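Local coordinates for large adhesion protein (Lap) involved in biofilm formation (Marinobacter hydrocarbonoclasticus, PDB 6XI3) that probably extends a bacterial adhesin away from the cell surface during biofilm formation, through tandem Ig-like beta-sandwich domains with bound calcium ions, at residues Gly48-Val53 / Ala75-Asp80; Ala238-Thr243 / Leu255-Ser260; Val335-Thr340 / Val350-Thr355. All blocks are in the same frame, centred on the assembly; numbering follows the deposited sequence.

Interaction 1 of 3, residues Gly48-Val53 / Ala75-Asp80; sequences GTTTDV and ATVGAD
Val77 holds CG1 anti to its backbone N (chi1 177°), which turns that methyl to the hydroxyl of Thr50, while CG2 lies against both Val53 and Thr50. Val77 CG1 and Thr50 OG1 are 3.5 Å apart, the two side chains reaching toward each other tip to tip. In Thr50 a chi1 of 61° sets OG1 between the backbone N and the carbonyl carbon and leaves CG2 beside the N, where it lies 4.2 Å from Val77 CG2. That same valine methyl also receives Val53, whose side chain crosses at about a right angle and brings its CG1 to 4.0 Å from Val77 CG2. Valine suits both buried positions, since a short branched chain offers two methyls without a long arm to accommodate. Threonine has nearly the same shape but carries a hydroxyl. The contact lies where strands 43-51 and 70-76, from the two facing sheets of one Ig-like sandwich, run out; Thr50 is still in strand, while Val53 and Val77 sit just beyond the strand ends. No hydrogen bond links the two segments, which implies that they meet through van der Waals packing, with the Thr50 hydroxyl, the polar side-chain group among the three touching residues, bonded to the backbone carbonyl of Gly81.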
# COMPACT_ATOMS: atom_id res chain seq x y z
N GLY A 48 15.51 16.68 63.33
CA GLY A 48 16.72 17.52 63.32
C GLY A 48 17.24 17.78 64.71
O GLY A 48 16.76 17.13 65.71
N THR A 49 18.19 18.69 64.75
CA THR A 49 18.93 19.11 65.96
C THR A 49 19.00 20.63 65.96
O THR A 49 18.93 21.24 64.87
CB THR A 49 20.34 18.50 66.00
OG1 THR A 49 21.06 19.07 64.89
CG2 THR A 49 20.32 16.99 65.91
N THR A 50 19.23 21.20 67.14
CA THR A 50 19.43 22.65 67.32
C THR A 50 20.51 22.84 68.35
O THR A 50 20.67 21.95 69.17
CB THR A 50 18.16 23.38 67.78
OG1 THR A 50 17.77 22.83 69.05
CG2 THR A 50 17.06 23.30 66.76
N THR A 51 21.19 23.97 68.26
CA THR A 51 22.15 24.47 69.27
C THR A 51 21.67 25.87 69.62
O THR A 51 21.36 26.63 68.66
CB THR A 51 23.59 24.49 68.73
OG1 THR A 51 23.91 23.19 68.23
CG2 THR A 51 24.62 24.84 69.78
N ASP A 52 21.58 26.18 70.91
CA ASP A 52 21.28 27.54 71.40
C ASP A 52 19.88 27.94 70.97
O ASP A 52 19.65 29.15 70.87
CB ASP A 52 22.23 28.60 70.83
CG ASP A 52 23.62 28.50 71.40
OD1 ASP A 52 23.80 27.76 72.39
OD2 ASP A 52 24.53 29.15 70.84
N VAL A 53 19.00 26.98 70.73
CA VAL A 53 17.53 27.22 70.63
C VAL A 53 16.91 26.73 71.94
O VAL A 53 17.25 25.59 72.38
CB VAL A 53 16.91 26.53 69.40
CG1 VAL A 53 15.41 26.74 69.35
CG2 VAL A 53 17.57 26.97 68.10
N ALA A 75 7.21 21.75 64.51
CA ALA A 75 7.66 20.79 65.54
C ALA A 75 8.16 21.54 66.76
O ALA A 75 8.61 22.68 66.59
CB ALA A 75 8.77 19.94 64.99
N THR A 76 8.18 20.88 67.93
CA THR A 76 8.73 21.50 69.16
C THR A 76 10.14 20.95 69.46
O THR A 76 10.38 19.73 69.43
CB THR A 76 7.75 21.39 70.33
OG1 THR A 76 6.59 22.19 70.08
CG2 THR A 76 8.40 21.82 71.63
N VAL A 77 11.05 21.85 69.78
CA VAL A 77 12.43 21.54 70.25
C VAL A 77 12.35 20.91 71.65
O VAL A 77 11.80 21.55 72.60
CB VAL A 77 13.31 22.80 70.21
CG1 VAL A 77 14.68 22.53 70.76
CG2 VAL A 77 13.40 23.38 68.80
N GLY A 78 12.96 19.74 71.79
CA GLY A 78 12.98 19.00 73.07
C GLY A 78 14.01 19.57 74.03
O GLY A 78 14.80 20.50 73.63
N ALA A 79 14.03 19.05 75.25
CA ALA A 79 15.06 19.32 76.27
C ALA A 79 16.46 19.21 75.64
O ALA A 79 17.26 20.07 75.95
CB ALA A 79 14.91 18.40 77.47
N ASP A 80 16.71 18.23 74.78
CA ASP A 80 18.06 17.93 74.22
C ASP A 80 18.31 18.65 72.88
O ASP A 80 19.35 18.41 72.20
CB ASP A 80 18.26 16.42 74.10
CG ASP A 80 17.45 15.76 73.01
OD1 ASP A 80 16.73 16.45 72.22
OD2 ASP A 80 17.56 14.55 72.92

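Interaction 2 of 3, residues Ala238-Thr243 / Leu255-Ser260; sequences ANLSGT and LTVTDS
Leu240 meets Leu255 and Val257 through apolar contacts alone, and a single methyl, Leu240 CD1, does the touching. Its nearer partner is a methyl of Leu255, with Leu240 CD1 and Leu255 CD2 3.8 Å apart, an ordinary van der Waals separation. The two leucines slide past each other in opposite directions and touch methyl to methyl. Val257, two residues on, has a side chain that likewise leaves the backbone toward 238-243, and offers a looser touch at 4.4 Å between Val257 CG2 and Leu240 CD1. In Leu240 an extended second torsion (chi2 177°) carries CD1 outward, away from its own strand. Leucine fits here because its reach helps to span backbones whose nearest CA atoms, those of Leu240 and Leu255, are 9.1 Å apart; the shorter valine fills in alongside. On strand 290-299, Val294 touches Leu240 and Ala296 touches Leu255.

Polar bonding is directed elsewhere. Ser241 OG bonds to Asp229 and Asn239 OD1 to the backbone N of Gly281, while the Asp259 carboxylate accepts bonds from the backbone N atoms of Ala261, Asn263 and Val288. Alternating apolar and polar residues, with the leucines and valine turned inward, are typical of strands in a beta sandwich; here 237-245 and 252-258 face each other from the two sheets of an Ig-like domain.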
# COMPACT_ATOMS: atom_id res chain seq x y z
N ALA A 238 6.17 -7.55 -28.28
CA ALA A 238 5.25 -6.47 -27.88
C ALA A 238 5.93 -5.59 -26.85
O ALA A 238 6.69 -6.13 -26.00
CB ALA A 238 3.95 -7.01 -27.36
N ASN A 239 5.68 -4.30 -26.95
CA ASN A 239 6.04 -3.29 -25.93
C ASN A 239 4.78 -2.80 -25.23
O ASN A 239 3.88 -2.31 -25.90
CB ASN A 239 6.81 -2.13 -26.54
CG ASN A 239 8.12 -2.56 -27.18
OD1 ASN A 239 8.54 -3.73 -27.11
ND2 ASN A 239 8.76 -1.60 -27.82
N LEU A 240 4.75 -2.96 -23.92
CA LEU A 240 3.57 -2.67 -23.05
C LEU A 240 3.99 -1.63 -22.02
O LEU A 240 5.19 -1.62 -21.62
CB LEU A 240 3.15 -3.97 -22.37
CG LEU A 240 2.96 -5.18 -23.27
CD1 LEU A 240 2.61 -6.42 -22.45
CD2 LEU A 240 1.89 -4.91 -24.33
N SER A 241 3.06 -0.79 -21.59
CA SER A 241 3.33 0.17 -20.49
C SER A 241 2.02 0.47 -19.79
O SER A 241 0.95 0.06 -20.28
CB SER A 241 3.97 1.45 -21.00
OG SER A 241 3.16 2.08 -21.98
N GLY A 242 2.10 1.26 -18.73
CA GLY A 242 0.90 1.81 -18.12
C GLY A 242 1.25 2.65 -16.92
O GLY A 242 2.46 2.95 -16.70
N THR A 243 0.19 2.99 -16.21
CA THR A 243 0.19 3.91 -15.06
C THR A 243 -0.52 3.19 -13.92
O THR A 243 -1.31 2.26 -14.19
CB THR A 243 -0.52 5.24 -15.36
OG1 THR A 243 -1.91 4.96 -15.54
CG2 THR A 243 0.00 5.95 -16.59
N LEU A 255 0.95 -9.53 -16.29
CA LEU A 255 0.34 -9.23 -17.59
C LEU A 255 0.03 -10.54 -18.27
O LEU A 255 0.74 -11.52 -18.02
CB LEU A 255 1.25 -8.36 -18.44
CG LEU A 255 1.55 -6.98 -17.86
CD1 LEU A 255 2.95 -6.94 -17.31
CD2 LEU A 255 1.37 -5.91 -18.89
N THR A 256 -1.02 -10.55 -19.08
CA THR A 256 -1.31 -11.71 -19.96
C THR A 256 -1.59 -11.12 -21.32
O THR A 256 -2.11 -9.97 -21.36
CB THR A 256 -2.47 -12.59 -19.47
OG1 THR A 256 -3.63 -11.77 -19.50
CG2 THR A 256 -2.23 -13.18 -18.11
N VAL A 257 -1.10 -11.82 -22.35
CA VAL A 257 -1.39 -11.50 -23.77
C VAL A 257 -2.10 -12.72 -24.35
O VAL A 257 -1.50 -13.81 -24.34
CB VAL A 257 -0.13 -11.17 -24.59
CG1 VAL A 257 -0.50 -10.65 -25.96
CG2 VAL A 257 0.78 -10.19 -23.89
N THR A 258 -3.31 -12.51 -24.87
CA THR A 258 -4.22 -13.58 -25.31
C THR A 258 -4.49 -13.37 -26.80
O THR A 258 -4.80 -12.24 -27.20
CB THR A 258 -5.47 -13.65 -24.42
OG1 THR A 258 -5.09 -13.73 -23.04
CG2 THR A 258 -6.33 -14.86 -24.73
N ASP A 259 -4.32 -14.43 -27.57
CA ASP A 259 -4.47 -14.38 -29.04
C ASP A 259 -5.88 -14.87 -29.40
O ASP A 259 -6.65 -15.17 -28.49
CB ASP A 259 -3.33 -15.13 -29.73
CG ASP A 259 -3.42 -16.66 -29.74
OD1 ASP A 259 -4.41 -17.23 -29.24
OD2 ASP A 259 -2.45 -17.25 -30.20
N SER A 260 -6.17 -14.89 -30.70
CA SER A 260 -7.50 -15.16 -31.29
C SER A 260 -7.85 -16.65 -31.18
O SER A 260 -9.01 -16.99 -31.42
CB SER A 260 -7.52 -14.70 -32.73
OG SER A 260 -6.49 -15.32 -33.51

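Interaction 3 of 3, residues Val335-Thr340 / Val350-Thr355; sequences VDLSGT and VNVTIT
Leu337 and Val335, from one sheet of an Ig-like beta sandwich, face Val352 and Ile354 from the other. Strands 334-342 and 349-356 lie across the core, the axes of their facing segments 10.5 Å apart at closest approach and 138° apart in direction. Side chains must fill that gap, and the alternation of the strands supplies them: every second residue turns inward. Two pairs reach toward each other tip to tip, Leu337 with Val352 and Val335 with Ile354. The long chain of Leu337 is the main bump of its strand. An extended second torsion (chi2 174°) pushes CD1 across the gap, where it settles over the notch between Val352 and Ile354, 4.3 Å from Ile354 CD1. On the other strand the long projection belongs to Ile354, whose CD1 comes to 3.9 Å from Val335 CG2. A long residue is thus met by a short, beta-branched valine in each pair, so the bumps complement each other in length. Around them, Leu325 of strand 320-329 touches Val335 and Leu337, Val391 of strand 387-396 touches Leu337 and Ile354, and the loop residue Ile381 touches Val335 and Ile354. The tightest point lies at the Leu337-Val352 pair, where Leu337 CD1 and Val352 CG1 are 3.4 Å apart, closer than usual for two methyl carbons.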
# COMPACT_ATOMS: atom_id res chain seq x y z
N VAL A 335 -13.42 -32.40 -62.41
CA VAL A 335 -12.13 -31.71 -62.22
C VAL A 335 -11.54 -32.11 -60.87
O VAL A 335 -12.30 -32.46 -59.96
CB VAL A 335 -12.24 -30.18 -62.38
CG1 VAL A 335 -12.73 -29.82 -63.77
CG2 VAL A 335 -13.10 -29.54 -61.32
N ASP A 336 -10.22 -32.15 -60.80
CA ASP A 336 -9.49 -32.26 -59.53
C ASP A 336 -8.80 -30.92 -59.34
O ASP A 336 -8.18 -30.45 -60.32
CB ASP A 336 -8.51 -33.44 -59.51
CG ASP A 336 -9.14 -34.82 -59.76
OD1 ASP A 336 -10.36 -34.98 -59.63
OD2 ASP A 336 -8.37 -35.72 -60.06
N LEU A 337 -8.93 -30.33 -58.14
CA LEU A 337 -8.39 -29.01 -57.76
C LEU A 337 -7.51 -29.23 -56.53
O LEU A 337 -7.80 -30.15 -55.79
CB LEU A 337 -9.53 -28.06 -57.38
CG LEU A 337 -10.62 -27.87 -58.42
CD1 LEU A 337 -11.73 -27.03 -57.84
CD2 LEU A 337 -10.06 -27.22 -59.67
N SER A 338 -6.49 -28.42 -56.32
CA SER A 338 -5.70 -28.41 -55.08
C SER A 338 -5.25 -26.98 -54.79
O SER A 338 -5.30 -26.16 -55.72
CB SER A 338 -4.52 -29.33 -55.18
OG SER A 338 -3.78 -29.03 -56.33
N GLY A 339 -4.78 -26.72 -53.57
CA GLY A 339 -4.24 -25.39 -53.26
C GLY A 339 -3.40 -25.40 -52.01
O GLY A 339 -3.30 -26.43 -51.37
N THR A 340 -2.87 -24.23 -51.68
CA THR A 340 -2.04 -24.00 -50.49
C THR A 340 -2.57 -22.74 -49.85
O THR A 340 -3.19 -21.91 -50.56
CB THR A 340 -0.54 -23.87 -50.81
OG1 THR A 340 -0.34 -22.72 -51.63
CG2 THR A 340 0.03 -25.08 -51.52
N VAL A 350 -12.65 -23.49 -47.44
CA VAL A 350 -12.24 -22.87 -48.71
C VAL A 350 -13.45 -22.92 -49.62
O VAL A 350 -13.89 -24.04 -49.88
CB VAL A 350 -11.10 -23.64 -49.41
CG1 VAL A 350 -10.66 -22.85 -50.63
CG2 VAL A 350 -9.93 -23.95 -48.47
N ASN A 351 -13.92 -21.77 -50.11
CA ASN A 351 -15.04 -21.74 -51.10
C ASN A 351 -14.43 -21.73 -52.51
O ASN A 351 -13.51 -20.90 -52.77
CB ASN A 351 -16.01 -20.56 -50.87
CG ASN A 351 -16.81 -20.68 -49.58
OD1 ASN A 351 -16.35 -20.27 -48.52
ND2 ASN A 351 -18.00 -21.23 -49.64
N VAL A 352 -14.95 -22.59 -53.39
CA VAL A 352 -14.45 -22.76 -54.79
C VAL A 352 -15.62 -22.54 -55.75
O VAL A 352 -16.71 -23.02 -55.47
CB VAL A 352 -13.79 -24.13 -54.99
CG1 VAL A 352 -13.42 -24.38 -56.44
CG2 VAL A 352 -12.55 -24.29 -54.12
N THR A 353 -15.41 -21.73 -56.78
CA THR A 353 -16.34 -21.58 -57.94
C THR A 353 -15.61 -22.01 -59.21
O THR A 353 -14.40 -21.73 -59.35
CB THR A 353 -16.85 -20.14 -58.07
OG1 THR A 353 -15.65 -19.39 -58.29
CG2 THR A 353 -17.61 -19.63 -56.86
N ILE A 354 -16.30 -22.73 -60.09
CA ILE A 354 -15.82 -23.04 -61.46
C ILE A 354 -16.87 -22.42 -62.39
O ILE A 354 -18.03 -22.81 -62.25
CB ILE A 354 -15.69 -24.55 -61.66
CG1 ILE A 354 -14.79 -25.17 -60.58
CG2 ILE A 354 -15.17 -24.87 -63.05
CD1 ILE A 354 -15.26 -26.54 -60.19
N THR A 355 -16.46 -21.44 -63.19
CA THR A 355 -17.33 -20.71 -64.13
C THR A 355 -16.95 -21.14 -65.55
O THR A 355 -15.77 -21.14 -65.88
CB THR A 355 -17.20 -19.20 -63.87
OG1 THR A 355 -17.43 -19.08 -62.47
CG2 THR A 355 -18.17 -18.37 -64.70

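Along the chain the contacts follow in series, 48-53/75-80 first, 238-243/255-260 next and 335-340/350-355 last. Each joins the three-stranded sheet of a sandwich to the four-stranded sheet facing it, and each belongs to a different domain, so they share no strand. Interactions 2 and 3 occupy successive domains, with centres 40 Å and nearest atoms about 17 Å apart; interaction 1 is 98 Å from interaction 2, centre to centre. Interactions 1 and 3 lie on opposite sides of the chain's centre, 137 Å apart between centres. Separate sandwich cores strung into a long rod, with calcium ions at the junctions, are consistent with a region that extends the adhesin.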